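Local coordinates for protein imidazolonepropionase (Unidentified, PDB 2Q09) that catalyses the hydrolytic ring opening of imidazolone-5-propanoate to N-formimidoyl-glutamate, the third step of histidine degradation, at a mononuclear metal centre, at residues Gly67-Cys71 against Ser327-Ala331; Thr136-Ser142 against Ile167-Leu173. One frame throughout, in Å; residues are numbered along the deposited sequence.

Interaction 1. Residues Gly67-Cys71 against Ser327-Ala331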
# COMPACT_ATOMS: atom_id res chain seq x y z
N GLY A 67 5.80 -12.51 -1.45
CA GLY A 67 4.55 -12.05 -2.02
C GLY A 67 4.63 -10.54 -2.15
O GLY A 67 5.29 -9.90 -1.34
N LEU A 68 3.98 -9.97 -3.15
CA LEU A 68 4.05 -8.52 -3.33
C LEU A 68 3.16 -7.81 -2.31
O LEU A 68 2.17 -8.37 -1.82
CB LEU A 68 3.65 -8.13 -4.75
CG LEU A 68 4.37 -8.89 -5.88
CD1 LEU A 68 3.97 -8.28 -7.22
CD2 LEU A 68 5.89 -8.83 -5.69
N ILE A 69 3.54 -6.58 -1.98
CA ILE A 69 2.81 -5.78 -1.02
C ILE A 69 2.46 -4.40 -1.58
O ILE A 69 3.36 -3.68 -2.05
CB ILE A 69 3.67 -5.60 0.25
CG1 ILE A 69 4.05 -6.99 0.80
CG2 ILE A 69 2.93 -4.80 1.32
CD1 ILE A 69 5.05 -6.95 1.95
N ASP A 70 1.18 -4.04 -1.53
CA ASP A 70 0.68 -2.73 -2.01
C ASP A 70 0.31 -1.98 -0.73
O ASP A 70 -0.78 -2.17 -0.19
CB ASP A 70 -0.55 -2.94 -2.90
CG ASP A 70 -0.83 -1.77 -3.81
OD1 ASP A 70 -1.79 -1.87 -4.60
OD2 ASP A 70 -0.10 -0.75 -3.75
N CYS A 71 1.22 -1.14 -0.26
CA CYS A 71 1.04 -0.43 1.00
C CYS A 71 0.27 0.88 1.04
O CYS A 71 0.27 1.55 2.07
CB CYS A 71 2.42 -0.21 1.64
SG CYS A 71 3.53 0.92 0.70
N SER A 327 -3.63 -1.97 -10.46
CA SER A 327 -2.46 -2.75 -10.84
C SER A 327 -1.25 -2.26 -10.06
O SER A 327 -0.89 -1.08 -10.12
CB SER A 327 -2.19 -2.60 -12.34
OG SER A 327 -1.04 -3.34 -12.71
N LEU A 328 -0.62 -3.15 -9.30
CA LEU A 328 0.57 -2.78 -8.56
C LEU A 328 1.75 -2.81 -9.53
O LEU A 328 2.63 -1.95 -9.49
CB LEU A 328 0.85 -3.76 -7.41
CG LEU A 328 2.18 -3.52 -6.69
CD1 LEU A 328 2.20 -2.13 -6.08
CD2 LEU A 328 2.39 -4.58 -5.61
N ARG A 329 1.76 -3.81 -10.40
CA ARG A 329 2.85 -3.93 -11.36
C ARG A 329 2.93 -2.76 -12.33
O ARG A 329 4.02 -2.38 -12.74
CB ARG A 329 2.76 -5.27 -12.09
CG ARG A 329 3.07 -6.44 -11.14
CD ARG A 329 3.00 -7.79 -11.81
NE ARG A 329 4.03 -7.96 -12.83
CZ ARG A 329 4.19 -9.08 -13.53
NH1 ARG A 329 3.40 -10.12 -13.30
NH2 ARG A 329 5.13 -9.16 -14.46
N MSE A 330 1.79 -2.18 -12.69
CA MSE A 330 1.80 -1.03 -13.59
C MSE A 330 2.49 0.10 -12.83
O MSE A 330 3.24 0.90 -13.40
CB MSE A 330 0.37 -0.61 -13.95
CG MSE A 330 0.28 0.53 -14.95
SE MSE A 330 0.90 0.02 -16.73
CE MSE A 330 2.51 1.09 -16.82
N ALA A 331 2.25 0.15 -11.53
CA ALA A 331 2.86 1.18 -10.69
C ALA A 331 4.37 1.01 -10.67
O ALA A 331 5.13 1.98 -10.66
CB ALA A 331 2.30 1.11 -9.27
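L328, in the first turn of helix 328-339, rests its forked tip on strand 63-73 between L68 and D70. These two residues lie on the same side of the strand, whereas I69 between them turns its side chain the other way, onto helix 352-357. With its CG anti to the backbone N (chi1 173°), L328 sends its branch point out toward the strand; CB and CG serve as a stalk, and the two methyls do the touching. CD1 lies against the carboxylate of D70, 3.6 Å from its OD2. CD2 takes the other prong, reaching the CB of L68 at 3.9 Å and the backbone carbonyl oxygen of I69 at 3.8 Å. The side chains of D70 and L328 point in opposite directions and pass alongside each other. L68 adds a looser touch, its CD1 4.4 Å from the CG of R329.

No hydrogen bond spans the two segments, so their polar groups are answered from other quarters. In D70, OD2 is hydrogen-bonded to S315 and OD1 to S316, just ahead of the iron ligand D317, while the guanidinium of R329 binds Q394 and the carbonyl of L386. At the helix start S327 is the N-cap, its OG accepting from the N of M330 (selenomethionine) at 3.1 Å, and E133 receives both S327 OG and L328 N.

The contact thus sets the helix that follows the eighth barrel strand, 312-314, against the first. Methyls of L328 meet an aliphatic carbon and two oxygen-bearing groups, the buried carboxylate probably being tolerated because S315 and S316 bond its oxygens.

Interaction 2. Residues Thr136-Ser142 against Ile167-Leu173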
# COMPACT_ATOMS: atom_id res chain seq x y z
N THR A 136 0.04 -10.17 -1.87
CA THR A 136 -0.38 -11.01 -0.75
C THR A 136 -0.74 -10.21 0.49
O THR A 136 -1.33 -10.74 1.43
CB THR A 136 0.70 -12.06 -0.42
OG1 THR A 136 1.96 -11.41 -0.27
CG2 THR A 136 0.78 -13.09 -1.54
N THR A 137 -0.37 -8.93 0.49
CA THR A 137 -0.70 -8.03 1.59
C THR A 137 -1.07 -6.69 0.97
O THR A 137 -0.30 -6.14 0.17
CB THR A 137 0.48 -7.80 2.56
OG1 THR A 137 0.79 -9.01 3.25
CG2 THR A 137 0.11 -6.72 3.59
N VAL A 138 -2.24 -6.17 1.31
CA VAL A 138 -2.68 -4.88 0.78
C VAL A 138 -3.15 -3.98 1.91
O VAL A 138 -3.75 -4.45 2.87
CB VAL A 138 -3.83 -5.06 -0.25
CG1 VAL A 138 -5.04 -5.75 0.40
CG2 VAL A 138 -4.26 -3.70 -0.80
N GLU A 139 -2.84 -2.70 1.81
CA GLU A 139 -3.26 -1.72 2.81
C GLU A 139 -4.46 -0.99 2.22
O GLU A 139 -4.43 -0.55 1.06
CB GLU A 139 -2.14 -0.71 3.08
CG GLU A 139 -2.46 0.30 4.19
CD GLU A 139 -2.78 1.70 3.66
OE1 GLU A 139 -3.14 1.83 2.47
OE2 GLU A 139 -2.66 2.66 4.45
N ILE A 140 -5.53 -0.87 3.00
CA ILE A 140 -6.75 -0.20 2.55
C ILE A 140 -7.13 0.91 3.52
O ILE A 140 -7.22 0.69 4.74
CB ILE A 140 -7.91 -1.21 2.42
CG1 ILE A 140 -7.52 -2.32 1.44
CG2 ILE A 140 -9.17 -0.49 1.93
CD1 ILE A 140 -8.57 -3.43 1.30
N LYS A 141 -7.35 2.10 2.99
CA LYS A 141 -7.71 3.25 3.82
C LYS A 141 -9.20 3.54 3.82
O LYS A 141 -9.94 3.07 2.94
CB LYS A 141 -6.98 4.50 3.31
CG LYS A 141 -5.49 4.31 3.09
CD LYS A 141 -4.91 5.47 2.30
CE LYS A 141 -3.44 5.22 1.95
NZ LYS A 141 -2.62 5.01 3.18
N SER A 142 -9.65 4.28 4.82
CA SER A 142 -11.04 4.70 4.89
C SER A 142 -10.93 6.07 4.20
O SER A 142 -10.21 6.18 3.21
CB SER A 142 -11.50 4.84 6.35
OG SER A 142 -10.70 5.74 7.09
N ILE A 167 -5.70 -13.10 1.32
CA ILE A 167 -4.82 -11.94 1.24
C ILE A 167 -4.82 -11.22 2.59
O ILE A 167 -5.85 -11.16 3.26
CB ILE A 167 -5.33 -11.00 0.10
CG1 ILE A 167 -4.23 -10.04 -0.37
CG2 ILE A 167 -6.58 -10.26 0.55
CD1 ILE A 167 -3.86 -8.98 0.62
N ARG A 168 -3.66 -10.70 3.00
CA ARG A 168 -3.56 -9.99 4.27
C ARG A 168 -3.97 -8.53 4.06
O ARG A 168 -3.54 -7.89 3.10
CB ARG A 168 -2.14 -10.05 4.82
CG ARG A 168 -1.64 -11.46 5.10
CD ARG A 168 -0.18 -11.44 5.54
NE ARG A 168 0.41 -12.78 5.60
CZ ARG A 168 0.25 -13.63 6.61
NH1 ARG A 168 -0.48 -13.29 7.67
NH2 ARG A 168 0.82 -14.83 6.56
N VAL A 169 -4.80 -8.02 4.96
CA VAL A 169 -5.24 -6.64 4.84
C VAL A 169 -4.85 -5.82 6.05
O VAL A 169 -5.07 -6.23 7.19
CB VAL A 169 -6.78 -6.55 4.69
CG1 VAL A 169 -7.23 -5.10 4.63
CG2 VAL A 169 -7.23 -7.30 3.44
N LYS A 170 -4.24 -4.66 5.81
CA LYS A 170 -3.87 -3.75 6.88
C LYS A 170 -4.83 -2.59 6.68
O LYS A 170 -5.00 -2.09 5.56
CB LYS A 170 -2.43 -3.27 6.72
CG LYS A 170 -1.39 -4.40 6.71
CD LYS A 170 -1.36 -5.18 8.02
CE LYS A 170 -0.85 -4.34 9.18
NZ LYS A 170 -0.66 -5.18 10.39
N THR A 171 -5.48 -2.15 7.76
CA THR A 171 -6.43 -1.06 7.64
C THR A 171 -5.84 0.25 8.12
O THR A 171 -5.02 0.28 9.04
CB THR A 171 -7.71 -1.34 8.44
OG1 THR A 171 -7.37 -1.53 9.82
CG2 THR A 171 -8.40 -2.59 7.91
N THR A 172 -6.29 1.34 7.52
CA THR A 172 -5.80 2.65 7.89
C THR A 172 -6.95 3.65 7.94
O THR A 172 -7.69 3.82 6.97
CB THR A 172 -4.74 3.15 6.89
OG1 THR A 172 -3.63 2.24 6.88
CG2 THR A 172 -4.23 4.52 7.30
N LEU A 173 -7.09 4.31 9.08
CA LEU A 173 -8.14 5.31 9.26
C LEU A 173 -7.71 6.62 8.62
O LEU A 173 -6.75 7.25 9.06
CB LEU A 173 -8.40 5.54 10.75
CG LEU A 173 -9.47 6.58 11.05
CD1 LEU A 173 -10.83 6.06 10.62
CD2 LEU A 173 -9.48 6.90 12.55
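Strands 135-141 and 168-176, joined through helix 148-164, form a right-handed beta-alpha-beta crossover of the amidohydrolase TIM barrel, and run in parallel register from T137 with R168 to K141 with T172. Six backbone bonds join them, including V138 N to R168 O at 2.8 Å and I140 N to K170 O at 2.9 Å.

On the side carrying T137, E139 and K141, the OE2 of E139 is a shared acceptor. T172 OG1 donates to it at 2.6 Å from above the carboxylate plane, 38° out of it, while K141 NZ forms a 2.7 Å salt bridge at its syn lone pair. E139 reaches T172 through a bend at chi2 (-106°). K240 pairs with OE2, and D212 with K141. An alanine in place of E139 would probably leave K141 and K240 without their common anion and T172 OG1 without its short acceptor.

V138 and I140 use the other side: V138 CG1 presses on I167 CD1 at a tight 3.4 Å, and I140 CD1 meets V169 CG1 at 4.0 Å.

V138, I140 and V169 thus meet mainly through carbon; E139, K141 and T172 form a polar network, K141 close to the iron and its ligands H72 and H74.

How the interactions relate
Both contacts are buried, and they share one barrel wall: strand 63-73 of interaction 1 is the neighbour of strand 135-141 of interaction 2. Backbone bonds join them directly, with T136 N at 2.8 Å from L68 O and E139 N at 2.9 Å from D70 O. Interaction 1 is helix on strand, small in area and without a hydrogen bond between its two segments; it brings the end of the barrel back to its beginning. Interaction 2 is strand on strand, about three times as extensive, and rests on regular backbone pairing. Their acids differ accordingly: D70, its side chain about 10 Å from the iron, bonds to serine hydroxyls, whereas E139 gathers lysines beside the metal site.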